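Local coordinates for extracellular solute-binding protein family 1 (Arthrobacter chlorophenolicus, PDB 4R2F) that binds laminaribiose, a beta-linked glucose disaccharide, probably as the extracellular solute-binding component of a sugar transporter, at residues Asn206-Met209 with Ile210-Leu214; Asn231-Asn234 with Val235-Val238. All coordinates share one frame; numbering follows the deposited sequence.

Contacts 1 and 2 are successive turns of two helices that follow each other in the chain, 204-215 and 232-246, with their centres about 11 Å apart. Contact 1 is core: all its touching residues are buried, its centre lies about 11 Å from the chain's centre, and apart from Asn-206 and His-207, which reaches the sugar, its side chains are aliphatic or thioether. Contact 2, centred about 22 Å from the chain's centre, is a helix start, partly buried, with Arg-233 and Glu-236 on one face and Val-235 and Val-238 roughly opposite. The helices touch where Met-213 CB lies 3.3 Å from Asn-234 OD1 and Met-213 CA 3.8 Å from Ala-237 CB.

Contact 1. Residues Asn206-Met209 with Ile210-Leu214; sequences NHLM and IMMML. With BGC (beta-D-glucopyranose), chain B.
Four i to i+4 bonds join Asn-206-Met-209 to Ile-210-Leu-214, from a weak one, Ile-210 N to Asn-206 O, to the short Met-211 N to His-207 O at 2.7 Å with an N-H...O angle of 163°. This is one continuous stretch of alpha-helix, in a solute-binding protein, whose N-terminal part carries a residue of the glycan pocket. The CB of His-207 points away from the following turn, and the ring meets the glucose with its edge: NE2 donates to O6 of the sugar at 2.8 Å, nearly straight at 172°, while ring carbon CE1 approaches the sugar's O5 at 3.3 Å. With CG anti to the carbonyl carbon (chi1 -62°), the imidazole projects from the helix to the sugar. Its other nitrogen, ND1, is hydrogen-bonded to NE of Arg-156, so both ring nitrogens are engaged, which should restrict rotation of the ring. A leucine in place of His-207 would probably leave O6 of the glucose without this donor and Arg-156 NE without its imidazole partner. Asp-154, Asn-311 and Asp-395 also hydrogen-bond the bound sugar.

Behind the pocket the contact is apolar. Leu-208 and Met-212 run side by side in the same direction, CD1 of the leucine 3.8 Å from CG of the methionine. The chain of Met-211 is bent at chi2 and chi3, which carries its methyl CE to 4.2 Å from CD1 of Leu-208. Outside the stretch, Met-209 packs on Phe-403 and Val-407 of helix 398-408, and Met-212 on Phe-240 of helix 232-246. Met-213 lies back against the preceding turn, its CG 3.5 Å from the carbonyl oxygen of Met-209 and its CE 3.8 Å from that oxygen.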
loop_
_atom_site.group_PDB
_atom_site.type_symbol
_atom_site.label_atom_id
_atom_site.label_comp_id
_atom_site.label_asym_id
_atom_site.label_seq_id
_atom_site.Cartn_x
_atom_site.Cartn_y
_atom_site.Cartn_z
ATOM N N ASN A 206 -3.598 -6.904 -6.549
ATOM C CA ASN A 206 -3.409 -5.710 -7.391
ATOM C C ASN A 206 -1.970 -5.251 -7.294
ATOM O O ASN A 206 -1.336 -4.919 -8.293
ATOM C CB ASN A 206 -4.297 -4.561 -6.920
ATOM C CG ASN A 206 -5.765 -4.758 -7.227
ATOM O OD1 ASN A 206 -6.583 -3.929 -6.848
ATOM N ND2 ASN A 206 -6.101 -5.803 -7.959
ATOM N N HIS A 207 -1.441 -5.248 -6.074
ATOM C CA HIS A 207 -0.151 -4.653 -5.841
ATOM C C HIS A 207 0.950 -5.531 -6.387
ATOM O O HIS A 207 1.966 -5.033 -6.864
ATOM C CB HIS A 207 0.059 -4.402 -4.359
ATOM C CG HIS A 207 -0.932 -3.448 -3.769
ATOM N ND1 HIS A 207 -1.041 -3.229 -2.414
ATOM C CD2 HIS A 207 -1.847 -2.635 -4.358
ATOM C CE1 HIS A 207 -1.986 -2.331 -2.189
ATOM N NE2 HIS A 207 -2.486 -1.953 -3.354
ATOM N N LEU A 208 0.726 -6.838 -6.307
ATOM C CA LEU A 208 1.606 -7.812 -6.878
ATOM C C LEU A 208 1.727 -7.596 -8.385
ATOM O O LEU A 208 2.812 -7.686 -8.917
ATOM C CB LEU A 208 1.093 -9.227 -6.592
ATOM C CG LEU A 208 1.979 -10.365 -7.068
ATOM C CD1 LEU A 208 3.414 -10.265 -6.542
ATOM C CD2 LEU A 208 1.349 -11.696 -6.690
ATOM N N MET A 209 0.618 -7.329 -9.068
ATOM C CA MET A 209 0.644 -7.183 -10.549
ATOM C C MET A 209 1.649 -6.075 -10.892
ATOM O O MET A 209 2.619 -6.284 -11.650
ATOM C CB MET A 209 -0.748 -6.854 -11.117
ATOM C CG MET A 209 -1.845 -7.927 -10.979
ATOM S SD MET A 209 -1.516 -9.552 -11.695
ATOM C CE MET A 209 -0.945 -10.454 -10.269
ATOM N N ILE A 210 1.471 -4.936 -10.234
ATOM C CA ILE A 210 2.300 -3.773 -10.497
ATOM C C ILE A 210 3.702 -3.965 -9.953
ATOM O O ILE A 210 4.661 -3.612 -10.634
ATOM C CB ILE A 210 1.712 -2.464 -9.927
ATOM C CG1 ILE A 210 0.257 -2.276 -10.347
ATOM C CG2 ILE A 210 2.555 -1.261 -10.379
ATOM C CD1 ILE A 210 0.047 -2.155 -11.832
ATOM N N MET A 211 3.849 -4.537 -8.757
ATOM C CA MET A 211 5.212 -4.828 -8.246
ATOM C C MET A 211 6.024 -5.661 -9.216
ATOM O O MET A 211 7.228 -5.379 -9.407
ATOM C CB MET A 211 5.254 -5.504 -6.866
ATOM C CG MET A 211 6.703 -5.681 -6.349
ATOM S SD MET A 211 7.453 -7.233 -6.915
ATOM C CE MET A 211 6.965 -8.296 -5.549
ATOM N N MET A 212 5.405 -6.674 -9.836
ATOM C CA MET A 212 6.206 -7.536 -10.712
ATOM C C MET A 212 6.589 -6.833 -12.009
ATOM O O MET A 212 7.697 -7.057 -12.528
ATOM C CB MET A 212 5.542 -8.886 -10.988
ATOM C CG MET A 212 5.391 -9.749 -9.730
ATOM S SD MET A 212 6.931 -10.338 -8.995
ATOM C CE MET A 212 7.205 -11.655 -10.135
ATOM N N MET A 213 5.716 -5.974 -12.508
ATOM C CA MET A 213 6.060 -5.120 -13.668
ATOM C C MET A 213 7.261 -4.244 -13.284
ATOM O O MET A 213 8.254 -4.187 -14.005
ATOM C CB MET A 213 4.866 -4.242 -14.108
ATOM C CG MET A 213 3.664 -4.975 -14.728
ATOM S SD MET A 213 2.272 -3.872 -15.064
ATOM C CE MET A 213 0.907 -4.933 -14.775
ATOM N N LEU A 214 7.193 -3.584 -12.128
ATOM C CA LEU A 214 8.305 -2.714 -11.692
ATOM C C LEU A 214 9.599 -3.484 -11.516
ATOM O O LEU A 214 10.660 -3.033 -11.922
ATOM C CB LEU A 214 7.941 -2.005 -10.390
ATOM C CG LEU A 214 6.740 -1.070 -10.466
ATOM C CD1 LEU A 214 6.577 -0.392 -9.119
ATOM C CD2 LEU A 214 6.865 -0.037 -11.558
HETATM C C2 BGC B . -2.194 1.229 0.180
HETATM C C3 BGC B . -2.901 2.475 -0.357
HETATM C C4 BGC B . -3.737 2.111 -1.577
HETATM C C5 BGC B . -4.696 0.979 -1.233
HETATM C C6 BGC B . -5.474 0.493 -2.463
HETATM C C1 BGC B . -3.295 0.248 0.544
HETATM O O2 BGC B . -1.394 1.542 1.313
HETATM O O3 BGC B . -1.947 3.480 -0.701
HETATM O O4 BGC B . -4.525 3.227 -1.969
HETATM O O5 BGC B . -3.982 -0.123 -0.662
HETATM O O6 BGC B . -4.608 -0.073 -3.473
#

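Contact 2. Residues Asn231-Asn234 with Val235-Val238; sequences NDRN and VEAV
Arg-233 and Glu-236 lie side by side and point the same way, yet their charged ends do not pair: the nearest side-chain atoms are Arg-233 CD and Glu-236 OE2, 4.0 Å apart, and the guanidinium and carboxylate planes stand at 90°. The opposite charges probably still attract weakly, since Arg-233 NE is 4.7 Å from Glu-236 OE2. Each has firmer partners: Arg-233 NH1 makes a salt bridge with Asp-303 and bonds to the carbonyl of Asn-216, and Glu-236 OE2 is hydrogen-bonded to His-301 and to the side chain of Asn-216.

These residues sit in the first turns of helix 232-246, where Asn-231 is the N-cap. Its side chain, at an unusual chi1 of 148°, folds over the helix start, and its OD1 accepts from Asn-234 N at 2.9 Å; a second bond to OD1, from Arg-233 N, is weak, with an N-H...O angle of 120°. The backbone oxygens of Asn-231 and Asp-232 accept from Val-235 N and Glu-236 N, the first i to i+4 bonds of the helix.

On the other side of the helix, Val-235 and Val-238 each place CG2 anti to the carbonyl carbon, beside their own backbone N. CG2 of Val-235 thereby comes to 3.7 Å from Asn-231 O, and CG2 of Val-238 to 3.5 Å from Asn-234 O. Both valines pack on Leu-418 of helix 414-428. With CG anti to the carbonyl carbon, the amide of Asn-234 reaches back to the loop before the helix, ND2 bonding to the carbonyls of Gly-219 and Val-229.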
loop_
_atom_site.group_PDB
_atom_site.type_symbol
_atom_site.label_atom_id
_atom_site.label_comp_id
_atom_site.label_asym_id
_atom_site.label_seq_id
_atom_site.Cartn_x
_atom_site.Cartn_y
_atom_site.Cartn_z
ATOM N N ASN A 231 4.045 -2.435 -22.893
ATOM C CA ASN A 231 5.508 -2.566 -22.919
ATOM C C ASN A 231 5.948 -4.034 -22.733
ATOM O O ASN A 231 5.387 -4.770 -21.917
ATOM C CB ASN A 231 6.102 -1.597 -21.869
ATOM C CG ASN A 231 7.370 -2.103 -21.249
ATOM O OD1 ASN A 231 7.336 -2.924 -20.346
ATOM N ND2 ASN A 231 8.505 -1.612 -21.728
ATOM N N ASP A 232 6.944 -4.460 -23.498
ATOM C CA ASP A 232 7.469 -5.839 -23.404
ATOM C C ASP A 232 7.936 -6.312 -22.029
ATOM O O ASP A 232 7.984 -7.518 -21.789
ATOM C CB ASP A 232 8.671 -6.036 -24.321
ATOM C CG ASP A 232 8.316 -6.000 -25.816
ATOM O OD1 ASP A 232 7.284 -5.427 -26.251
ATOM O OD2 ASP A 232 9.128 -6.545 -26.580
ATOM N N ARG A 233 8.380 -5.408 -21.163
ATOM C CA ARG A 233 8.767 -5.820 -19.815
ATOM C C ARG A 233 7.532 -6.164 -18.988
ATOM O O ARG A 233 7.564 -7.056 -18.150
ATOM C CB ARG A 233 9.573 -4.749 -19.090
ATOM C CG ARG A 233 10.916 -4.429 -19.721
ATOM C CD ARG A 233 11.811 -5.631 -19.700
ATOM N NE ARG A 233 13.176 -5.331 -20.110
ATOM C CZ ARG A 233 14.157 -4.925 -19.312
ATOM N NH1 ARG A 233 13.963 -4.696 -18.018
ATOM N NH2 ARG A 233 15.355 -4.727 -19.833
ATOM N N ASN A 234 6.456 -5.441 -19.233
ATOM C CA ASN A 234 5.194 -5.766 -18.631
ATOM C C ASN A 234 4.679 -7.106 -19.114
ATOM O O ASN A 234 4.163 -7.874 -18.320
ATOM C CB ASN A 234 4.164 -4.683 -18.893
ATOM C CG ASN A 234 4.497 -3.370 -18.195
ATOM O OD1 ASN A 234 5.341 -3.329 -17.283
ATOM N ND2 ASN A 234 3.806 -2.304 -18.590
ATOM N N VAL A 235 4.836 -7.408 -20.394
ATOM C CA VAL A 235 4.331 -8.682 -20.923
ATOM C C VAL A 235 5.054 -9.828 -20.269
ATOM O O VAL A 235 4.435 -10.807 -19.835
ATOM C CB VAL A 235 4.476 -8.791 -22.464
ATOM C CG1 VAL A 235 4.105 -10.184 -22.957
ATOM C CG2 VAL A 235 3.605 -7.747 -23.139
ATOM N N GLU A 236 6.369 -9.724 -20.210
ATOM C CA GLU A 236 7.163 -10.736 -19.523
ATOM C C GLU A 236 6.761 -10.957 -18.066
ATOM O O GLU A 236 6.802 -12.087 -17.580
ATOM C CB GLU A 236 8.618 -10.333 -19.485
ATOM C CG GLU A 236 9.542 -11.138 -20.337
ATOM C CD GLU A 236 10.964 -10.826 -19.973
ATOM O OE1 GLU A 236 11.695 -11.766 -19.613
ATOM O OE2 GLU A 236 11.328 -9.630 -20.005
ATOM N N ALA A 237 6.469 -9.862 -17.367
ATOM C CA ALA A 237 6.099 -9.907 -15.971
ATOM C C ALA A 237 4.802 -10.686 -15.812
ATOM O O ALA A 237 4.702 -11.560 -14.953
ATOM C CB ALA A 237 5.972 -8.502 -15.403
ATOM N N VAL A 238 3.845 -10.409 -16.692
ATOM C CA VAL A 238 2.569 -11.084 -16.657
ATOM C C VAL A 238 2.693 -12.544 -17.069
ATOM O O VAL A 238 2.032 -13.395 -16.473
ATOM C CB VAL A 238 1.513 -10.363 -17.506
ATOM C CG1 VAL A 238 0.213 -11.165 -17.557
ATOM C CG2 VAL A 238 1.220 -8.999 -16.909
#